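Local coordinates for protein tryptophanyl-tRNA synthetase (Cryptosporidium parvum Iowa II, PDB 3HV0) that probably attaches L-tryptophan to its cognate tRNA at the expense of ATP, as a class I aminoacyl-tRNA synthetase, and here holds bound tryptophan, at residues E73-Y78 with F106-V111. Sequence-based numbering, arbitrary orientation.
With TRP (tryptophan), chain C.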
loop_
_atom_site.group_PDB
_atom_site.type_symbol
_atom_site.label_atom_id
_atom_site.label_comp_id
_atom_site.label_asym_id
_atom_site.label_seq_id
_atom_site.Cartn_x
_atom_site.Cartn_y
_atom_site.Cartn_z
ATOM N N GLU A 73 26.498 -21.092 3.086
ATOM C CA GLU A 73 25.764 -19.805 3.024
ATOM C C GLU A 73 24.446 -19.866 3.769
ATOM O O GLU A 73 23.805 -20.904 3.801
ATOM C CB GLU A 73 25.473 -19.409 1.581
ATOM C CG GLU A 73 26.686 -19.439 0.675
ATOM C CD GLU A 73 26.512 -18.591 -0.576
ATOM O OE1 GLU A 73 25.388 -18.046 -0.808
ATOM O OE2 GLU A 73 27.513 -18.466 -1.321
ATOM N N LEU A 74 24.029 -18.743 4.341
ATOM C CA LEU A 74 22.748 -18.662 5.045
ATOM C C LEU A 74 21.644 -18.244 4.087
ATOM O O LEU A 74 21.908 -17.700 3.015
ATOM C CB LEU A 74 22.827 -17.678 6.223
ATOM C CG LEU A 74 23.179 -18.284 7.601
ATOM C CD1 LEU A 74 24.424 -19.214 7.568
ATOM C CD2 LEU A 74 23.365 -17.161 8.640
ATOM N N PHE A 75 20.413 -18.524 4.500
ATOM C CA PHE A 75 19.204 -18.118 3.801
ATOM C C PHE A 75 18.164 -17.811 4.883
ATOM O O PHE A 75 18.498 -17.818 6.066
ATOM C CB PHE A 75 18.730 -19.232 2.858
ATOM C CG PHE A 75 18.319 -20.504 3.557
ATOM C CD1 PHE A 75 16.984 -20.770 3.814
ATOM C CD2 PHE A 75 19.268 -21.436 3.934
ATOM C CE1 PHE A 75 16.597 -21.935 4.446
ATOM C CE2 PHE A 75 18.903 -22.606 4.567
ATOM C CZ PHE A 75 17.566 -22.850 4.834
ATOM N N TYR A 76 16.927 -17.534 4.488
ATOM C CA TYR A 76 15.854 -17.291 5.466
ATOM C C TYR A 76 14.533 -17.925 5.103
ATOM O O TYR A 76 14.286 -18.247 3.940
ATOM C CB TYR A 76 15.661 -15.793 5.746
ATOM C CG TYR A 76 14.933 -14.955 4.707
ATOM C CD1 TYR A 76 15.600 -14.477 3.591
ATOM C CD2 TYR A 76 13.611 -14.554 4.895
ATOM C CE1 TYR A 76 14.975 -13.669 2.657
ATOM C CE2 TYR A 76 12.962 -13.746 3.952
ATOM C CZ TYR A 76 13.657 -13.288 2.838
ATOM O OH TYR A 76 13.051 -12.471 1.880
ATOM N N LEU A 77 13.700 -18.110 6.128
ATOM C CA LEU A 77 12.375 -18.698 5.963
ATOM C C LEU A 77 11.338 -17.585 5.972
ATOM O O LEU A 77 11.515 -16.602 6.624
ATOM C CB LEU A 77 12.093 -19.708 7.077
ATOM C CG LEU A 77 13.081 -20.881 7.208
ATOM C CD1 LEU A 77 13.194 -21.434 8.625
ATOM C CD2 LEU A 77 12.723 -21.991 6.226
ATOM N N TYR A 78 10.268 -17.743 5.217
ATOM C CA TYR A 78 9.132 -16.825 5.265
ATOM C C TYR A 78 7.842 -17.637 5.206
ATOM O O TYR A 78 7.608 -18.417 4.279
ATOM C CB TYR A 78 9.196 -15.814 4.124
ATOM C CG TYR A 78 7.894 -15.119 3.729
ATOM C CD1 TYR A 78 7.020 -14.614 4.674
ATOM C CD2 TYR A 78 7.587 -14.916 2.396
ATOM C CE1 TYR A 78 5.866 -13.960 4.298
ATOM C CE2 TYR A 78 6.431 -14.264 2.009
ATOM C CZ TYR A 78 5.569 -13.784 2.964
ATOM O OH TYR A 78 4.395 -13.143 2.556
ATOM N N PHE A 106 18.102 -26.007 10.217
ATOM C CA PHE A 106 19.035 -25.151 9.459
ATOM C C PHE A 106 19.629 -24.012 10.284
ATOM O O PHE A 106 20.656 -23.452 9.905
ATOM C CB PHE A 106 18.363 -24.602 8.197
ATOM C CG PHE A 106 18.081 -25.652 7.171
ATOM C CD1 PHE A 106 16.787 -26.061 6.914
ATOM C CD2 PHE A 106 19.121 -26.260 6.490
ATOM C CE1 PHE A 106 16.523 -27.038 5.975
ATOM C CE2 PHE A 106 18.865 -27.254 5.546
ATOM C CZ PHE A 106 17.561 -27.646 5.295
ATOM N N LYS A 107 18.976 -23.676 11.397
ATOM C CA LYS A 107 19.420 -22.599 12.288
ATOM C C LYS A 107 19.402 -21.250 11.544
ATOM O O LYS A 107 20.338 -20.466 11.623
ATOM C CB LYS A 107 20.814 -22.918 12.840
ATOM C CG LYS A 107 20.974 -22.681 14.346
ATOM C CD LYS A 107 22.214 -21.818 14.718
ATOM C CE LYS A 107 23.432 -22.643 15.211
ATOM N NZ LYS A 107 24.466 -22.867 14.160
ATOM N N VAL A 108 18.331 -20.976 10.807
ATOM C CA VAL A 108 18.301 -19.783 9.978
ATOM C C VAL A 108 17.281 -18.803 10.505
ATOM O O VAL A 108 16.442 -19.187 11.294
ATOM C CB VAL A 108 17.985 -20.128 8.525
ATOM C CG1 VAL A 108 19.150 -20.956 7.919
ATOM C CG2 VAL A 108 16.610 -20.833 8.417
ATOM N N PRO A 109 17.376 -17.524 10.099
ATOM C CA PRO A 109 16.368 -16.526 10.480
ATOM C C PRO A 109 15.043 -16.841 9.882
ATOM O O PRO A 109 15.013 -17.453 8.823
ATOM C CB PRO A 109 16.894 -15.217 9.877
ATOM C CG PRO A 109 18.338 -15.417 9.721
ATOM C CD PRO A 109 18.546 -16.893 9.462
ATOM N N LEU A 110 13.968 -16.406 10.548
ATOM C CA LEU A 110 12.588 -16.590 10.073
ATOM C C LEU A 110 11.835 -15.283 10.156
ATOM O O LEU A 110 12.079 -14.473 11.041
ATOM C CB LEU A 110 11.860 -17.657 10.918
ATOM C CG LEU A 110 10.322 -17.760 10.880
ATOM C CD1 LEU A 110 9.857 -18.299 9.562
ATOM C CD2 LEU A 110 9.850 -18.643 12.029
ATOM N N VAL A 111 10.881 -15.129 9.247
ATOM C CA VAL A 111 10.119 -13.912 9.051
ATOM C C VAL A 111 8.647 -14.337 8.889
ATOM O O VAL A 111 8.397 -15.222 8.105
ATOM C CB VAL A 111 10.678 -13.204 7.779
ATOM C CG1 VAL A 111 9.564 -12.790 6.831
ATOM C CG2 VAL A 111 11.617 -12.037 8.166
HETATM N N TRP C . -2.703 -15.111 3.082
HETATM C CA TRP C . -2.236 -16.300 3.854
HETATM C C TRP C . -3.428 -17.022 4.465
HETATM O O TRP C . -4.511 -16.426 4.613
HETATM C CB TRP C . -1.212 -15.925 4.944
HETATM C CG TRP C . 0.204 -15.803 4.434
HETATM C CD1 TRP C . 0.907 -14.642 4.214
HETATM C CD2 TRP C . 1.101 -16.873 4.097
HETATM N NE1 TRP C . 2.168 -14.929 3.767
HETATM C CE2 TRP C . 2.310 -16.288 3.672
HETATM C CE3 TRP C . 0.999 -18.261 4.114
HETATM C CZ2 TRP C . 3.407 -17.046 3.268
HETATM C CZ3 TRP C . 2.088 -19.010 3.708
HETATM C CH2 TRP C . 3.276 -18.397 3.278
HETATM O OXT TRP C . -3.306 -18.215 4.800
#
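Leu77 pairs with Leu110 and Tyr78 with Val111 in the parallel pairing of strands 76-81 and 110-114. Leu77 N gives a hydrogen bond to Pro109 O, 3.1 Å away; the return bond from Val111 N to Leu77 O is weak. A CA-H...O contact from Tyr78 CA to Val111 O, 3.3 Å, adds to the pairing. On the sheet face that carries Leu77 and Leu110, Leu77 CD1 packs 3.5 Å from Val108 CG2, the two side chains crossing at about a right angle, while Leu77 CB meets Leu110 CD1 at 3.6 Å. Leu77 and Leu110 also touch helix 93-106, the connection between these strands in a beta-alpha-beta unit of the Rossmann-type catalytic domain of class I synthetases. At the end of that helix Lys107 turns the chain with positive phi, and Phe106 and Val108 both point at 73-78. Phe75, its CG tucked between backbone N and carbonyl carbon (chi1 64°), turns its ring back to them: Val108 CG1 sits over one face, a CH-pi contact, and the CZ edge comes down on the face of Phe106, 3.7 Å from Phe106 CG. This edge-to-face pair has planes at 71°; helix 62-70 also packs against both rings, through Ile65 and Leu66 respectively and through Tyr69. On the sheet face with Tyr78, Val111 CG1 lies 3.8 Å from Tyr78 CD1, and Val111 O lies at the ring edge. Tyr78 CG is anti to the backbone N (chi1 159°), and the ring extends to the bound tryptophan, whose CZ2 lies over one face. The indole NE1 donates to Tyr78 OH, 3.1 Å away; that hydroxyl is also hydrogen-bonded to Gln201 O.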